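Local coordinates for O-methyltransferase family 2 (Planctopirus limnophila, PDB 5I2H), which probably transfers a methyl group from S-adenosyl-L-methionine to a hydroxyl oxygen of a small molecule, and binds the flavone apigenin in this crystal, at residues V6-L10 / A213-K217; F43-N47 / A94-T100; A177-A182 / K217-W221; G223-D227 / D258-P262. All coordinates share one frame; numbering follows the deposited sequence.

Interaction 1 of 4, residues V6-L10 / A213-K217; sequences VKDAL and AVLQK
Gln216 reaches out from the last turn of helix 209-217 and grips the backbone of the N-terminal segment with both ends of its amide. Its NE2 donates to Lys7 O at 2.8 Å, with that oxygen almost in the amide plane; the donor lies close to the direction of the Lys7 C=O bond (C=O...N angle 161°), and the N-H...O angle is 159°. Its OE1 takes the N-H of Ala9 at 2.9 Å, here from a donor tilted 31° away from the carbonyl plane. The side chain runs out extended from the helix, and the two backbone bonds fix the rotation of its amide. A second bond from NE2, to Thr242 O, and a water that donates to both Gln216 OE1 and Asp8 OD1 hold the amide further.

Asp8 OD1 also accepts from Leu10 N at 2.9 Å, which makes an Asx turn of residues 8 to 10. The contact thus joins the N-terminal segment, in the loop before helix 18-24, to helix 209-217 of the Rossmann-like methyltransferase domain.

Leu10 lies beyond the turn and runs antiparallel to the Gln216 side chain. Its CG packs on Gln216 CB, CD1 rests against the backbone where Gln216 joins Lys217, and CD2 comes down on Ala213 O at 3.4 Å. Ala9 CB lies 4.0 Å from Ala213 CB; with two such small side chains facing each other, the backbones come to 5.0 Å between the CA atoms of Ala9 and Ala213. Helix 154-179 adds Ala173 and Ala177 to this apolar patch, while Lys7 makes a cation-pi contact with Trp170.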
loop_
_atom_site.group_PDB
_atom_site.type_symbol
_atom_site.label_atom_id
_atom_site.label_comp_id
_atom_site.label_asym_id
_atom_site.label_seq_id
_atom_site.Cartn_x
_atom_site.Cartn_y
_atom_site.Cartn_z
ATOM N N VAL A 6 -36.070 -11.698 9.352
ATOM C CA VAL A 6 -35.814 -10.473 8.605
ATOM C C VAL A 6 -34.378 -10.027 8.872
ATOM O O VAL A 6 -34.003 -9.761 10.020
ATOM C CB VAL A 6 -36.819 -9.352 8.937
ATOM C CG1 VAL A 6 -36.436 -8.054 8.211
ATOM C CG2 VAL A 6 -38.219 -9.727 8.482
ATOM N N LYS A 7 -33.577 -9.960 7.808
ATOM C CA LYS A 7 -32.216 -9.442 7.883
ATOM C C LYS A 7 -32.249 -7.951 8.184
ATOM O O LYS A 7 -32.911 -7.183 7.475
ATOM C CB LYS A 7 -31.493 -9.713 6.563
ATOM C CG LYS A 7 -30.045 -9.273 6.545
ATOM C CD LYS A 7 -29.346 -9.687 5.238
ATOM C CE LYS A 7 -27.896 -9.195 5.262
ATOM N NZ LYS A 7 -27.160 -9.873 6.379
ATOM N N ASP A 8 -31.518 -7.545 9.225
ATOM C CA ASP A 8 -31.505 -6.159 9.701
ATOM C C ASP A 8 -30.515 -5.335 8.883
ATOM O O ASP A 8 -29.305 -5.541 8.995
ATOM C CB ASP A 8 -31.131 -6.156 11.179
ATOM C CG ASP A 8 -31.230 -4.774 11.832
ATOM O OD1 ASP A 8 -31.377 -3.735 11.149
ATOM O OD2 ASP A 8 -31.174 -4.746 13.085
ATOM N N ALA A 9 -31.008 -4.396 8.064
ATOM C CA ALA A 9 -30.129 -3.554 7.256
ATOM C C ALA A 9 -29.856 -2.201 7.908
ATOM O O ALA A 9 -29.177 -1.353 7.297
ATOM C CB ALA A 9 -30.721 -3.334 5.846
ATOM N N LEU A 10 -30.353 -1.981 9.136
ATOM C CA LEU A 10 -30.187 -0.697 9.815
ATOM C C LEU A 10 -29.168 -0.723 10.938
ATOM O O LEU A 10 -28.665 0.346 11.320
ATOM C CB LEU A 10 -31.524 -0.208 10.387
ATOM C CG LEU A 10 -32.569 0.108 9.306
ATOM C CD1 LEU A 10 -33.895 0.478 9.950
ATOM C CD2 LEU A 10 -32.102 1.220 8.343
ATOM N N ALA A 213 -32.057 -0.716 2.847
ATOM C CA ALA A 213 -31.919 -0.078 4.156
ATOM C C ALA A 213 -32.869 1.110 4.291
ATOM O O ALA A 213 -33.546 1.266 5.319
ATOM C CB ALA A 213 -30.470 0.341 4.393
ATOM N N VAL A 214 -32.930 1.972 3.269
ATOM C CA VAL A 214 -33.841 3.114 3.348
ATOM C C VAL A 214 -35.276 2.636 3.541
ATOM O O VAL A 214 -36.037 3.192 4.352
ATOM C CB VAL A 214 -33.688 3.987 2.087
ATOM C CG1 VAL A 214 -34.807 5.034 1.999
ATOM C CG2 VAL A 214 -32.314 4.660 2.112
ATOM N N LEU A 215 -35.665 1.577 2.834
ATOM C CA LEU A 215 -37.045 1.103 2.970
ATOM C C LEU A 215 -37.325 0.532 4.358
ATOM O O LEU A 215 -38.473 0.615 4.823
ATOM C CB LEU A 215 -37.368 0.037 1.916
ATOM C CG LEU A 215 -37.390 0.517 0.460
ATOM C CD1 LEU A 215 -37.782 -0.655 -0.485
ATOM C CD2 LEU A 215 -38.300 1.740 0.258
ATOM N N GLN A 216 -36.331 -0.090 5.020
ATOM C CA GLN A 216 -36.552 -0.492 6.414
ATOM C C GLN A 216 -36.689 0.717 7.328
ATOM O O GLN A 216 -37.463 0.685 8.300
ATOM C CB GLN A 216 -35.426 -1.400 6.913
ATOM C CG GLN A 216 -35.324 -2.735 6.192
ATOM C CD GLN A 216 -34.408 -3.666 6.941
ATOM O OE1 GLN A 216 -33.620 -3.214 7.781
ATOM N NE2 GLN A 216 -34.509 -4.971 6.672
ATOM N N LYS A 217 -35.966 1.788 7.042
ATOM C CA LYS A 217 -36.070 2.976 7.874
ATOM C C LYS A 217 -37.398 3.695 7.670
ATOM O O LYS A 217 -37.931 4.298 8.610
ATOM C CB LYS A 217 -34.924 3.927 7.565
ATOM C CG LYS A 217 -35.033 5.220 8.373
ATOM C CD LYS A 217 -33.740 5.903 8.501
ATOM C CE LYS A 217 -33.780 6.805 9.749
ATOM N NZ LYS A 217 -33.673 6.031 11.040
HETATM O O HOH W 1 -34.377 -3.252 10.381
#

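Interaction 2 of 4, residues F43-N47 / A94-T100; sequences FDILN and ARNHLVT
The Phe43 ring carries Leu98 on one face: Leu98 CB sits 4.0 Å from the ring centroid, 22° off the normal, as a CH-pi contact displaced toward the rim. Ala94 CB approaches the same ring obliquely, 4.0 Å from Phe43 CD1. The other flat group, the Arg95 guanidinium, has water 3 at its edge and in its plane; this water accepts from Arg95 NH1 and donates to Leu46 O, while NH2 makes a salt bridge with Asp89.

The next residue after Phe43, Asp44, meets the chain beyond the end of helix 92-97. Its OD1 uses the syn lone pair to take the N-H of Thr100, with 2.9 Å between Asp44 OD1 and Thr100 N and a nearly straight angle of 171°. Water 2 joins Asp44 OD2 to Leu98 O. Val99 CG2 packs on Asn47 CB at 3.8 Å and also lies near Phe43 O.

Helices 42-48 and 92-97 belong to the winged-helix-like dimerisation domain, where Leu98 also meets Ile20 of the second subunit. Beside the apolar Phe43-Leu98 packing, a partly exposed carboxylate binds a backbone N-H, which would help to fix the chain after the helix, and the negative charge is probably eased by the N-H and the water.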
loop_
_atom_site.group_PDB
_atom_site.type_symbol
_atom_site.label_atom_id
_atom_site.label_comp_id
_atom_site.label_asym_id
_atom_site.label_seq_id
_atom_site.Cartn_x
_atom_site.Cartn_y
_atom_site.Cartn_z
ATOM N N PHE A 43 9.478 12.624 -12.754
ATOM C CA PHE A 43 10.263 13.463 -11.846
ATOM C C PHE A 43 11.416 14.127 -12.574
ATOM O O PHE A 43 11.695 15.309 -12.352
ATOM C CB PHE A 43 10.746 12.620 -10.674
ATOM C CG PHE A 43 9.612 11.916 -9.979
ATOM C CD1 PHE A 43 8.692 12.649 -9.237
ATOM C CD2 PHE A 43 9.412 10.556 -10.155
ATOM C CE1 PHE A 43 7.599 12.017 -8.623
ATOM C CE2 PHE A 43 8.317 9.919 -9.563
ATOM C CZ PHE A 43 7.420 10.655 -8.785
ATOM N N ASP A 44 12.049 13.401 -13.490
ATOM C CA ASP A 44 13.109 14.025 -14.261
ATOM C C ASP A 44 12.552 15.140 -15.140
ATOM O O ASP A 44 13.219 16.171 -15.339
ATOM C CB ASP A 44 13.834 12.961 -15.084
ATOM C CG ASP A 44 14.595 11.955 -14.217
ATOM O OD1 ASP A 44 15.201 12.356 -13.209
ATOM O OD2 ASP A 44 14.566 10.748 -14.534
ATOM N N ILE A 45 11.328 14.973 -15.652
ATOM C CA ILE A 45 10.735 16.020 -16.478
ATOM C C ILE A 45 10.416 17.252 -15.636
ATOM O O ILE A 45 10.811 18.376 -15.968
ATOM C CB ILE A 45 9.493 15.485 -17.202
ATOM C CG1 ILE A 45 9.927 14.495 -18.283
ATOM C CG2 ILE A 45 8.665 16.641 -17.766
ATOM C CD1 ILE A 45 8.783 13.736 -18.920
ATOM N N LEU A 46 9.722 17.062 -14.513
ATOM C CA LEU A 46 9.292 18.225 -13.752
ATOM C C LEU A 46 10.448 18.894 -13.018
ATOM O O LEU A 46 10.362 20.090 -12.695
ATOM C CB LEU A 46 8.175 17.821 -12.789
ATOM C CG LEU A 46 6.795 17.692 -13.457
ATOM C CD1 LEU A 46 5.847 17.005 -12.502
ATOM C CD2 LEU A 46 6.219 19.047 -13.833
ATOM N N ASN A 47 11.542 18.162 -12.788
ATOM C CA ASN A 47 12.726 18.769 -12.191
ATOM C C ASN A 47 13.260 19.924 -13.022
ATOM O O ASN A 47 13.845 20.867 -12.475
ATOM C CB ASN A 47 13.823 17.739 -12.028
ATOM C CG ASN A 47 15.052 18.330 -11.411
ATOM O OD1 ASN A 47 16.140 18.303 -12.010
ATOM N ND2 ASN A 47 14.888 18.944 -10.235
ATOM N N ALA A 94 10.621 14.706 -3.545
ATOM C CA ALA A 94 10.776 14.107 -4.877
ATOM C C ALA A 94 12.056 14.598 -5.540
ATOM O O ALA A 94 12.767 13.826 -6.199
ATOM C CB ALA A 94 9.575 14.447 -5.783
ATOM N N ARG A 95 12.365 15.888 -5.381
ATOM C CA ARG A 95 13.538 16.432 -6.056
ATOM C C ARG A 95 14.818 15.761 -5.556
ATOM O O ARG A 95 15.753 15.502 -6.338
ATOM C CB ARG A 95 13.589 17.946 -5.866
ATOM C CG ARG A 95 14.541 18.652 -6.854
ATOM C CD ARG A 95 14.534 20.175 -6.746
ATOM N NE ARG A 95 13.189 20.779 -6.682
ATOM C CZ ARG A 95 12.458 21.195 -7.726
ATOM N NH1 ARG A 95 12.870 21.005 -8.973
ATOM N NH2 ARG A 95 11.260 21.755 -7.505
ATOM N N ASN A 96 14.879 15.468 -4.255
ATOM C CA ASN A 96 16.081 14.878 -3.675
ATOM C C ASN A 96 16.162 13.378 -3.891
ATOM O O ASN A 96 17.266 12.822 -3.910
ATOM C CB ASN A 96 16.142 15.175 -2.175
ATOM C CG ASN A 96 16.306 16.656 -1.906
ATOM O OD1 ASN A 96 16.911 17.349 -2.707
ATOM N ND2 ASN A 96 15.750 17.149 -0.801
ATOM N N HIS A 97 15.031 12.694 -4.002
ATOM C CA HIS A 97 15.075 11.241 -3.953
ATOM C C HIS A 97 14.531 10.539 -5.188
ATOM O O HIS A 97 14.727 9.329 -5.309
ATOM C CB HIS A 97 14.343 10.753 -2.691
ATOM C CG HIS A 97 14.861 11.409 -1.453
ATOM N ND1 HIS A 97 16.172 11.282 -1.053
ATOM C CD2 HIS A 97 14.260 12.213 -0.540
ATOM C CE1 HIS A 97 16.359 11.992 0.051
ATOM N NE2 HIS A 97 15.217 12.568 0.382
ATOM N N LEU A 98 13.854 11.232 -6.098
ATOM C CA LEU A 98 13.299 10.552 -7.266
ATOM C C LEU A 98 13.798 11.128 -8.588
ATOM O O LEU A 98 13.339 10.697 -9.646
ATOM C CB LEU A 98 11.758 10.561 -7.201
ATOM C CG LEU A 98 11.267 9.758 -5.962
ATOM C CD1 LEU A 98 9.717 9.925 -5.564
ATOM C CD2 LEU A 98 11.616 8.276 -6.084
ATOM N N VAL A 99 14.724 12.072 -8.552
ATOM C CA VAL A 99 15.407 12.581 -9.744
ATOM C C VAL A 99 16.703 11.797 -9.903
ATOM O O VAL A 99 17.452 11.610 -8.929
ATOM C CB VAL A 99 15.658 14.091 -9.610
ATOM C CG1 VAL A 99 16.541 14.607 -10.742
ATOM C CG2 VAL A 99 14.337 14.859 -9.612
ATOM N N THR A 100 16.978 11.322 -11.133
ATOM C CA THR A 100 18.057 10.348 -11.353
ATOM C C THR A 100 19.457 10.911 -11.105
ATOM O O THR A 100 20.385 10.132 -10.850
ATOM C CB THR A 100 18.018 9.751 -12.782
ATOM O OG1 THR A 100 18.175 10.774 -13.787
ATOM C CG2 THR A 100 16.730 8.959 -13.016
HETATM O O HOH W 2 13.446 9.344 -12.133
HETATM O O HOH W 3 10.934 22.223 -10.976
#

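Interaction 3 of 4, residues A177-A182 / K217-W221; sequences ADVLPA and KYPTW
Tyr218 and Leu180 make the main polar approach: the phenol OH lies 3.0 Å from Leu180 O, which sits at the ring edge and near its plane. Leu180 is the first residue past the end of helix 154-179, so the Tyr218 hydroxyl reaches the chain just where it turns out of the helix. A looser polar link joins Asp178 and Lys217, whose OD1 and NZ stand 4.5 Å apart, beyond a salt bridge; water 4 spans them, donating to the carboxylate and accepting from the ammonium group. The bend at the end of the lysine chain, chi4 75°, turns NZ toward that water, while Lys217 CD is laid against Ala177 O at 3.1 Å.

The rings make the remaining contacts. Within the 217-221 segment Tyr218 is sandwiched, with Trp221 CZ2 over the centre of one face and Lys217 CG toward the rim of the opposite one. The apolar contacts across the segments are Ala182 CB, 4.0 Å from Tyr218 CE1, and Leu180 CD2, which comes obliquely to Trp221 CZ3 at 4.1 Å. Different in kind is a ring edge against a carbonyl, Trp221 CZ2 lying 3.4 Å from Ala182 O.

A type I turn from Tyr218 to Trp221, closed by the bond from Trp221 N to Tyr218 O, brings the two rings together. This is the link from helix 209-217 into strand 222-227, an alpha-to-beta connection of the Rossmann-like domain. Leu180 and Trp221 pack on Val214 of the helix and on Arg296 of strand 296-301, while Leu180 also touches Leu358 of strand 357-362.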
loop_
_atom_site.group_PDB
_atom_site.type_symbol
_atom_site.label_atom_id
_atom_site.label_comp_id
_atom_site.label_asym_id
_atom_site.label_seq_id
_atom_site.Cartn_x
_atom_site.Cartn_y
_atom_site.Cartn_z
ATOM N N ALA A 177 -28.665 5.131 5.320
ATOM C CA ALA A 177 -30.068 5.268 5.689
ATOM C C ALA A 177 -30.219 6.179 6.909
ATOM O O ALA A 177 -31.181 6.960 7.002
ATOM C CB ALA A 177 -30.690 3.896 5.932
ATOM N N ASP A 178 -29.276 6.094 7.854
ATOM C CA ASP A 178 -29.381 6.902 9.056
ATOM C C ASP A 178 -29.285 8.393 8.745
ATOM O O ASP A 178 -29.936 9.212 9.419
ATOM C CB ASP A 178 -28.297 6.477 10.052
ATOM C CG ASP A 178 -28.390 7.226 11.364
ATOM O OD1 ASP A 178 -29.422 7.103 12.054
ATOM O OD2 ASP A 178 -27.424 7.951 11.692
ATOM N N VAL A 179 -28.486 8.783 7.756
ATOM C CA VAL A 179 -28.283 10.217 7.513
ATOM C C VAL A 179 -29.128 10.774 6.375
ATOM O O VAL A 179 -29.139 12.001 6.185
ATOM C CB VAL A 179 -26.805 10.569 7.251
ATOM C CG1 VAL A 179 -25.943 10.076 8.419
ATOM C CG2 VAL A 179 -26.332 9.999 5.911
ATOM N N LEU A 180 -29.838 9.937 5.622
ATOM C CA LEU A 180 -30.710 10.468 4.579
ATOM C C LEU A 180 -31.891 11.212 5.192
ATOM O O LEU A 180 -32.679 10.598 5.924
ATOM C CB LEU A 180 -31.223 9.343 3.692
ATOM C CG LEU A 180 -32.192 9.798 2.608
ATOM C CD1 LEU A 180 -31.491 10.684 1.589
ATOM C CD2 LEU A 180 -32.778 8.570 1.943
ATOM N N PRO A 181 -32.066 12.509 4.924
ATOM C CA PRO A 181 -33.231 13.223 5.470
ATOM C C PRO A 181 -34.525 12.742 4.825
ATOM O O PRO A 181 -34.531 12.279 3.689
ATOM C CB PRO A 181 -32.947 14.696 5.128
ATOM C CG PRO A 181 -31.433 14.771 4.843
ATOM C CD PRO A 181 -31.136 13.406 4.215
ATOM N N ALA A 182 -35.637 12.870 5.563
ATOM C CA ALA A 182 -36.934 12.434 5.036
ATOM C C ALA A 182 -37.337 13.172 3.758
ATOM O O ALA A 182 -38.078 12.623 2.937
ATOM C CB ALA A 182 -38.029 12.625 6.094
ATOM N N LYS A 217 -35.966 1.788 7.042
ATOM C CA LYS A 217 -36.070 2.976 7.874
ATOM C C LYS A 217 -37.398 3.695 7.670
ATOM O O LYS A 217 -37.931 4.298 8.610
ATOM C CB LYS A 217 -34.924 3.927 7.565
ATOM C CG LYS A 217 -35.033 5.220 8.373
ATOM C CD LYS A 217 -33.740 5.903 8.501
ATOM C CE LYS A 217 -33.780 6.805 9.749
ATOM N NZ LYS A 217 -33.673 6.031 11.040
ATOM N N TYR A 218 -37.932 3.652 6.448
ATOM C CA TYR A 218 -39.099 4.431 6.046
ATOM C C TYR A 218 -40.152 3.452 5.540
ATOM O O TYR A 218 -40.252 3.192 4.329
ATOM C CB TYR A 218 -38.729 5.454 4.977
ATOM C CG TYR A 218 -37.851 6.588 5.457
ATOM C CD1 TYR A 218 -38.372 7.615 6.241
ATOM C CD2 TYR A 218 -36.506 6.640 5.119
ATOM C CE1 TYR A 218 -37.585 8.662 6.667
ATOM C CE2 TYR A 218 -35.704 7.691 5.541
ATOM C CZ TYR A 218 -36.243 8.691 6.317
ATOM O OH TYR A 218 -35.442 9.740 6.728
ATOM N N PRO A 219 -40.961 2.895 6.435
ATOM C CA PRO A 219 -41.922 1.846 6.037
ATOM C C PRO A 219 -42.980 2.293 5.026
ATOM O O PRO A 219 -43.634 1.430 4.411
ATOM C CB PRO A 219 -42.570 1.457 7.369
ATOM C CG PRO A 219 -41.607 1.914 8.412
ATOM C CD PRO A 219 -40.955 3.138 7.885
ATOM N N THR A 220 -43.198 3.595 4.852
ATOM C CA THR A 220 -44.180 4.067 3.878
ATOM C C THR A 220 -43.585 4.306 2.505
ATOM O O THR A 220 -44.324 4.678 1.588
ATOM C CB THR A 220 -44.838 5.369 4.332
ATOM O OG1 THR A 220 -43.851 6.404 4.401
ATOM C CG2 THR A 220 -45.487 5.210 5.688
ATOM N N TRP A 221 -42.277 4.131 2.340
ATOM C CA TRP A 221 -41.668 4.410 1.051
ATOM C C TRP A 221 -41.723 3.191 0.157
ATOM O O TRP A 221 -41.996 2.075 0.604
ATOM C CB TRP A 221 -40.207 4.842 1.199
ATOM C CG TRP A 221 -40.022 6.182 1.816
ATOM C CD1 TRP A 221 -40.898 6.851 2.627
ATOM C CD2 TRP A 221 -38.871 7.016 1.687
ATOM N NE1 TRP A 221 -40.346 8.056 3.032
ATOM C CE2 TRP A 221 -39.103 8.174 2.469
ATOM C CE3 TRP A 221 -37.657 6.895 0.991
ATOM C CZ2 TRP A 221 -38.177 9.212 2.560
ATOM C CZ3 TRP A 221 -36.734 7.916 1.089
ATOM C CH2 TRP A 221 -37.000 9.070 1.869
HETATM O O HOH W 4 -30.946 4.387 11.562
#

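Interaction 4 of 4, residues G223-D227 / D258-P262; sequences GIIFD and DPFPP
Segment 223-227, part of strand 222-227, is extended throughout, and the facing 258-262 segment, with its three prolines and Phe260, also follows an extended, polyproline-like path. The backbones stay apart: the CA atoms of Ile224 and Pro261 are 8.2 Å from each other, and no hydrogen bond joins the segments. Side chains bridge the distance.

Phe226 and Phe260 form a T-shaped pair. Phe260 sets its edge on the face of Phe226, with centroids 5.2 Å apart and planes at 82°; its CD1 approaches Phe226 CE2 to 3.8 Å, toward the rim of the face. The Phe226 CG is anti to the backbone N, chi1 -178°, which carries the ring out from the strand to meet the loop. At the ring's own edge lie Asp258 CB and Pro259 O, the latter 3.9 Å from Phe226 CE2.

This loop leads from strand 248-252 to strand 265-269 in the seven-stranded sheet of the Rossmann-like methyltransferase domain, and passes over one side of strand 222-227.

Pro261 joins the two strand residues, its CD 4.0 Å from Phe226 CD2 and its CG 3.8 Å from Ile224 CD1. Ile224 and Pro261 lie alongside one another, running opposite ways, and Leu201 of strand 199-203 touches both. Met255 packs against both phenylalanines, Lys286 makes a cation-pi contact with Phe260, and Asp258 OD2 accepts from Asp254 N.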
loop_
_atom_site.group_PDB
_atom_site.type_symbol
_atom_site.label_atom_id
_atom_site.label_comp_id
_atom_site.label_asym_id
_atom_site.label_seq_id
_atom_site.Cartn_x
_atom_site.Cartn_y
_atom_site.Cartn_z
ATOM N N GLY A 223 -39.395 1.441 -3.282
ATOM C CA GLY A 223 -38.109 1.480 -3.941
ATOM C C GLY A 223 -38.170 0.834 -5.307
ATOM O O GLY A 223 -38.997 -0.037 -5.567
ATOM N N ILE A 224 -37.275 1.278 -6.176
ATOM C CA ILE A 224 -37.136 0.728 -7.514
ATOM C C ILE A 224 -35.646 0.545 -7.766
ATOM O O ILE A 224 -34.873 1.500 -7.650
ATOM C CB ILE A 224 -37.748 1.640 -8.590
ATOM C CG1 ILE A 224 -39.243 1.903 -8.308
ATOM C CG2 ILE A 224 -37.513 1.027 -9.954
ATOM C CD1 ILE A 224 -39.855 2.949 -9.238
ATOM N N ILE A 225 -35.228 -0.675 -8.072
ATOM C CA ILE A 225 -33.868 -0.925 -8.515
ATOM C C ILE A 225 -33.876 -1.016 -10.033
ATOM O O ILE A 225 -34.591 -1.853 -10.609
ATOM C CB ILE A 225 -33.306 -2.225 -7.923
ATOM C CG1 ILE A 225 -33.619 -2.324 -6.412
ATOM C CG2 ILE A 225 -31.816 -2.353 -8.274
ATOM C CD1 ILE A 225 -33.048 -1.156 -5.567
ATOM N N PHE A 226 -33.043 -0.210 -10.678
ATOM C CA PHE A 226 -32.912 -0.169 -12.137
ATOM C C PHE A 226 -31.504 -0.642 -12.485
ATOM O O PHE A 226 -30.528 -0.018 -12.067
ATOM C CB PHE A 226 -33.164 1.272 -12.606
ATOM C CG PHE A 226 -33.110 1.487 -14.101
ATOM C CD1 PHE A 226 -31.896 1.469 -14.788
ATOM C CD2 PHE A 226 -34.251 1.843 -14.812
ATOM C CE1 PHE A 226 -31.838 1.715 -16.150
ATOM C CE2 PHE A 226 -34.192 2.103 -16.180
ATOM C CZ PHE A 226 -32.994 2.030 -16.851
ATOM N N ASP A 227 -31.378 -1.769 -13.198
ATOM C CA ASP A 227 -30.041 -2.293 -13.493
ATOM C C ASP A 227 -30.161 -3.364 -14.584
ATOM O O ASP A 227 -31.243 -3.585 -15.133
ATOM C CB ASP A 227 -29.368 -2.836 -12.223
ATOM C CG ASP A 227 -27.850 -2.670 -12.261
ATOM O OD1 ASP A 227 -27.256 -2.895 -13.337
ATOM O OD2 ASP A 227 -27.249 -2.313 -11.238
ATOM N N ASP A 258 -33.088 4.019 -21.851
ATOM C CA ASP A 258 -34.421 3.606 -21.454
ATOM C C ASP A 258 -34.979 4.604 -20.449
ATOM O O ASP A 258 -34.223 5.160 -19.644
ATOM C CB ASP A 258 -34.387 2.211 -20.839
ATOM C CG ASP A 258 -34.063 1.126 -21.878
ATOM O OD1 ASP A 258 -34.450 1.284 -23.053
ATOM O OD2 ASP A 258 -33.399 0.121 -21.542
ATOM N N PRO A 259 -36.290 4.831 -20.454
ATOM C CA PRO A 259 -36.864 5.823 -19.536
ATOM C C PRO A 259 -36.744 5.380 -18.084
ATOM O O PRO A 259 -37.037 4.231 -17.735
ATOM C CB PRO A 259 -38.334 5.913 -19.977
ATOM C CG PRO A 259 -38.619 4.621 -20.733
ATOM C CD PRO A 259 -37.308 4.191 -21.322
ATOM N N PHE A 260 -36.330 6.310 -17.232
ATOM C CA PHE A 260 -36.376 6.031 -15.809
ATOM C C PHE A 260 -37.834 6.050 -15.357
ATOM O O PHE A 260 -38.643 6.847 -15.874
ATOM C CB PHE A 260 -35.589 7.069 -15.017
ATOM C CG PHE A 260 -34.074 6.999 -15.195
ATOM C CD1 PHE A 260 -33.398 5.775 -15.355
ATOM C CD2 PHE A 260 -33.315 8.186 -15.187
ATOM C CE1 PHE A 260 -32.013 5.746 -15.505
ATOM C CE2 PHE A 260 -31.929 8.177 -15.321
ATOM C CZ PHE A 260 -31.269 6.967 -15.481
ATOM N N PRO A 261 -38.203 5.205 -14.409
ATOM C CA PRO A 261 -39.574 5.238 -13.874
ATOM C C PRO A 261 -39.767 6.466 -13.000
ATOM O O PRO A 261 -38.781 7.037 -12.477
ATOM C CB PRO A 261 -39.659 3.946 -13.041
ATOM C CG PRO A 261 -38.240 3.733 -12.597
ATOM C CD PRO A 261 -37.360 4.191 -13.749
ATOM N N PRO A 262 -41.011 6.897 -12.812
ATOM C CA PRO A 262 -41.273 8.033 -11.919
ATOM C C PRO A 262 -40.737 7.758 -10.527
ATOM O O PRO A 262 -40.889 6.659 -9.990
ATOM C CB PRO A 262 -42.804 8.140 -11.921
ATOM C CG PRO A 262 -43.223 7.534 -13.208
ATOM C CD PRO A 262 -42.247 6.394 -13.431
#

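How the interactions relate
Interactions 1, 3 and 4 gather at the methyltransferase end of the chain, whereas interaction 2 belongs to the dimerisation domain, its centre about 51 to 52 Å from the other three. Interactions 1 and 3 share Lys217 and touch directly, so helix 209-217 is held by the N-terminal segment and by the end of helix 154-179. Interaction 4 follows on strand 222-227, where Leu215 CD2 packs on Gly223 N. All four are partly buried, setting residues such as Phe43, Phe226 and Trp221 against exposed ones such as Val6 and Ala182. An amide and a carboxylate bind backbone groups in interactions 1 and 2, interaction 3 combines water-linked charges with rings, and interaction 4, without hydrogen bonds across it, is mainly aromatic and apolar.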